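Local structure of hypothetical protein Paer03002360 (Pseudomonas aeruginosa, 2ERV) at residues A[48-59]-A[87-97]. The protein removes the primary 3-O-linked fatty acyl chain of lipid A in lipopolysaccharide by hydrolysing its ester bond in the bacterial outer membrane. Numbering follows the deposited sequence.
Sequences WEGGDEGAGKHS and AFSGTRVGDQN
Glu-53 and Gly-54 grip Gly-94 where two end loops of the PagL outer-membrane beta-barrel meet, a worked example of loops held by backbone and side-chain bonds together. The loop linking strands 35-48 and 57-70 folds against the type II' turn Val-93 to Gln-96, which ends at a side chain about 6 Å from that of Glu-140, a charge-relay residue. Gly-94 O takes two bonds in its carbonyl plane, from Glu-53 N at 2.9 Å and Gly-54 N at 3.2 Å. At the open end of the hairpin of strands 57-70 and 75-88, Ser-89 N donates to His-58 O and Ser-89 OG accepts from His-58 N at 3.1 Å.

Two carboxylates add side-chain bonds. Asp-95 OD1 accepts from Asp-52 N at 2.8 Å, on the anti side of the carboxylate. Bent at chi2 (-84°), Glu-53 turns OE1 to the edge of the Arg-92 guanidinium, in a salt bridge of 2.9 Å to NE.

A buried cluster packs against strand 139-149. Phe-88 CE1 lies over one face of the Trp-48 indole, near its rim, while Ser-59 CB sits 3.6 Å above the centre of the Phe-88 ring as a CH-pi contact. Trp-48 CB also touches Val-93 CG1, and Tyr-127 adds its ring to this aromatic cluster.

Within 48-59, a bond that helps set the indole's rotation runs from Trp-48 NE1, in the ring plane, to Ser-59 OG, 3.1 Å away and almost straight at 176°.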
# COMPACT_ATOMS: atom_id res chain seq x y z
N TRP A 48 4.58 -12.31 -0.40
CA TRP A 48 4.30 -12.47 -1.81
C TRP A 48 4.43 -13.93 -2.11
O TRP A 48 5.55 -14.45 -2.02
CB TRP A 48 5.39 -11.76 -2.65
CG TRP A 48 5.48 -10.23 -2.38
CD1 TRP A 48 6.11 -9.61 -1.31
CD2 TRP A 48 4.84 -9.19 -3.12
NE1 TRP A 48 5.93 -8.24 -1.38
CE2 TRP A 48 5.15 -7.96 -2.48
CE3 TRP A 48 4.04 -9.15 -4.29
CZ2 TRP A 48 4.69 -6.72 -2.97
CZ3 TRP A 48 3.61 -7.94 -4.77
CH2 TRP A 48 3.92 -6.73 -4.11
N GLU A 49 3.35 -14.56 -2.54
CA GLU A 49 3.34 -15.94 -2.99
C GLU A 49 4.38 -16.15 -4.08
O GLU A 49 4.61 -15.25 -4.92
CB GLU A 49 1.96 -16.32 -3.52
CG GLU A 49 1.81 -17.78 -3.94
CD GLU A 49 0.53 -18.10 -4.70
OE1 GLU A 49 -0.30 -17.21 -5.00
OE2 GLU A 49 0.35 -19.31 -5.01
N GLY A 50 5.03 -17.31 -4.06
CA GLY A 50 6.09 -17.60 -5.04
C GLY A 50 5.50 -17.73 -6.42
O GLY A 50 4.30 -17.81 -6.58
N GLY A 51 6.36 -17.76 -7.43
CA GLY A 51 5.90 -17.94 -8.80
C GLY A 51 7.07 -18.56 -9.54
O GLY A 51 7.87 -19.25 -8.93
N ASP A 52 7.26 -18.26 -10.81
CA ASP A 52 8.35 -18.95 -11.47
C ASP A 52 9.74 -18.34 -11.28
O ASP A 52 10.75 -18.99 -11.63
CB ASP A 52 7.99 -19.31 -12.90
CG ASP A 52 7.81 -18.13 -13.77
OD1 ASP A 52 8.53 -17.11 -13.54
OD2 ASP A 52 7.01 -18.13 -14.73
N GLU A 53 9.83 -17.14 -10.70
CA GLU A 53 11.15 -16.57 -10.36
C GLU A 53 11.70 -16.74 -8.95
O GLU A 53 12.91 -17.01 -8.79
CB GLU A 53 11.24 -15.10 -10.75
CG GLU A 53 11.15 -14.91 -12.23
CD GLU A 53 12.48 -15.09 -12.93
OE1 GLU A 53 13.47 -15.50 -12.29
OE2 GLU A 53 12.52 -14.80 -14.12
N GLY A 54 10.84 -16.50 -7.94
CA GLY A 54 11.17 -16.79 -6.54
C GLY A 54 10.13 -17.69 -5.86
O GLY A 54 8.96 -17.78 -6.32
N ALA A 55 10.55 -18.40 -4.80
CA ALA A 55 9.60 -18.99 -3.86
C ALA A 55 9.02 -17.78 -3.14
O ALA A 55 9.22 -16.63 -3.59
CB ALA A 55 10.30 -19.96 -2.88
N GLY A 56 8.30 -18.00 -2.04
CA GLY A 56 7.68 -16.90 -1.32
C GLY A 56 8.70 -15.91 -0.81
O GLY A 56 9.77 -16.31 -0.36
N LYS A 57 8.36 -14.62 -0.84
CA LYS A 57 9.27 -13.54 -0.46
C LYS A 57 8.54 -12.53 0.45
O LYS A 57 7.33 -12.57 0.58
CB LYS A 57 9.80 -12.82 -1.69
CG LYS A 57 10.75 -13.63 -2.55
CD LYS A 57 12.10 -13.89 -1.85
CE LYS A 57 13.12 -14.52 -2.82
NZ LYS A 57 12.74 -15.90 -3.25
N HIS A 58 9.29 -11.64 1.08
CA HIS A 58 8.71 -10.69 2.05
C HIS A 58 9.24 -9.32 1.68
O HIS A 58 10.36 -9.20 1.18
CB HIS A 58 9.19 -11.02 3.48
CG HIS A 58 8.98 -12.46 3.86
ND1 HIS A 58 7.87 -12.89 4.54
CD2 HIS A 58 9.73 -13.56 3.62
CE1 HIS A 58 7.96 -14.19 4.74
NE2 HIS A 58 9.06 -14.63 4.17
N SER A 59 8.45 -8.29 1.93
CA SER A 59 8.93 -6.93 1.74
C SER A 59 8.56 -6.09 2.96
O SER A 59 7.55 -6.34 3.61
CB SER A 59 8.39 -6.31 0.44
OG SER A 59 7.00 -6.09 0.52
N ALA A 87 12.00 -2.69 0.79
CA ALA A 87 13.13 -3.61 0.72
C ALA A 87 12.54 -5.01 0.67
O ALA A 87 11.77 -5.37 1.57
CB ALA A 87 14.04 -3.45 1.98
N PHE A 88 12.90 -5.78 -0.37
CA PHE A 88 12.45 -7.14 -0.51
C PHE A 88 13.52 -8.10 0.01
O PHE A 88 14.74 -7.77 0.04
CB PHE A 88 12.12 -7.46 -1.99
CG PHE A 88 10.82 -6.83 -2.48
CD1 PHE A 88 9.69 -7.62 -2.72
CD2 PHE A 88 10.74 -5.46 -2.75
CE1 PHE A 88 8.45 -7.02 -3.22
CE2 PHE A 88 9.52 -4.85 -3.21
CZ PHE A 88 8.39 -5.64 -3.46
N SER A 89 13.06 -9.29 0.40
CA SER A 89 13.95 -10.33 0.92
C SER A 89 14.76 -11.01 -0.17
O SER A 89 15.70 -11.77 0.14
CB SER A 89 13.15 -11.33 1.77
OG SER A 89 12.34 -12.12 0.93
N GLY A 90 14.45 -10.75 -1.45
CA GLY A 90 15.29 -11.23 -2.58
C GLY A 90 15.01 -10.37 -3.80
O GLY A 90 14.16 -9.47 -3.74
N THR A 91 15.71 -10.61 -4.90
CA THR A 91 15.50 -9.81 -6.10
C THR A 91 14.50 -10.46 -7.05
O THR A 91 14.11 -9.82 -8.03
CB THR A 91 16.83 -9.61 -6.86
OG1 THR A 91 17.40 -10.88 -7.13
CG2 THR A 91 17.91 -8.92 -5.98
N ARG A 92 14.14 -11.71 -6.82
CA ARG A 92 13.12 -12.39 -7.63
C ARG A 92 11.90 -12.66 -6.77
O ARG A 92 12.01 -13.23 -5.71
CB ARG A 92 13.66 -13.71 -8.16
CG ARG A 92 14.67 -13.55 -9.28
CD ARG A 92 15.44 -14.84 -9.55
NE ARG A 92 15.96 -14.77 -10.92
CZ ARG A 92 17.16 -14.35 -11.22
NH1 ARG A 92 17.98 -13.96 -10.25
NH2 ARG A 92 17.56 -14.28 -12.49
N VAL A 93 10.73 -12.21 -7.21
CA VAL A 93 9.50 -12.27 -6.42
C VAL A 93 8.41 -12.66 -7.40
O VAL A 93 8.31 -12.09 -8.50
CB VAL A 93 9.16 -10.88 -5.82
CG1 VAL A 93 7.92 -10.92 -4.92
CG2 VAL A 93 10.37 -10.32 -5.00
N GLY A 94 7.60 -13.65 -7.02
CA GLY A 94 6.55 -14.14 -7.87
C GLY A 94 7.16 -14.56 -9.19
O GLY A 94 8.16 -15.28 -9.20
N ASP A 95 6.59 -14.08 -10.29
CA ASP A 95 7.13 -14.35 -11.63
C ASP A 95 8.13 -13.28 -12.06
O ASP A 95 8.48 -13.23 -13.22
CB ASP A 95 5.99 -14.37 -12.67
CG ASP A 95 5.09 -15.57 -12.57
OD1 ASP A 95 5.35 -16.56 -11.83
OD2 ASP A 95 4.03 -15.60 -13.24
N GLN A 96 8.57 -12.40 -11.15
CA GLN A 96 9.26 -11.15 -11.56
C GLN A 96 10.72 -11.10 -11.12
O GLN A 96 11.04 -11.47 -10.01
CB GLN A 96 8.56 -9.91 -10.97
CG GLN A 96 7.03 -9.78 -11.25
CD GLN A 96 6.68 -9.84 -12.74
OE1 GLN A 96 6.19 -10.87 -13.20
NE2 GLN A 96 6.89 -8.74 -13.47
N ASN A 97 11.61 -10.63 -11.99
CA ASN A 97 12.98 -10.33 -11.59
C ASN A 97 13.08 -8.85 -11.40
O ASN A 97 13.09 -8.09 -12.37
CB ASN A 97 13.97 -10.84 -12.63
CG ASN A 97 15.43 -10.64 -12.22
OD1 ASN A 97 15.75 -9.97 -11.25
ND2 ASN A 97 16.32 -11.19 -13.01
O HOH W 1 7.74 -14.54 -4.22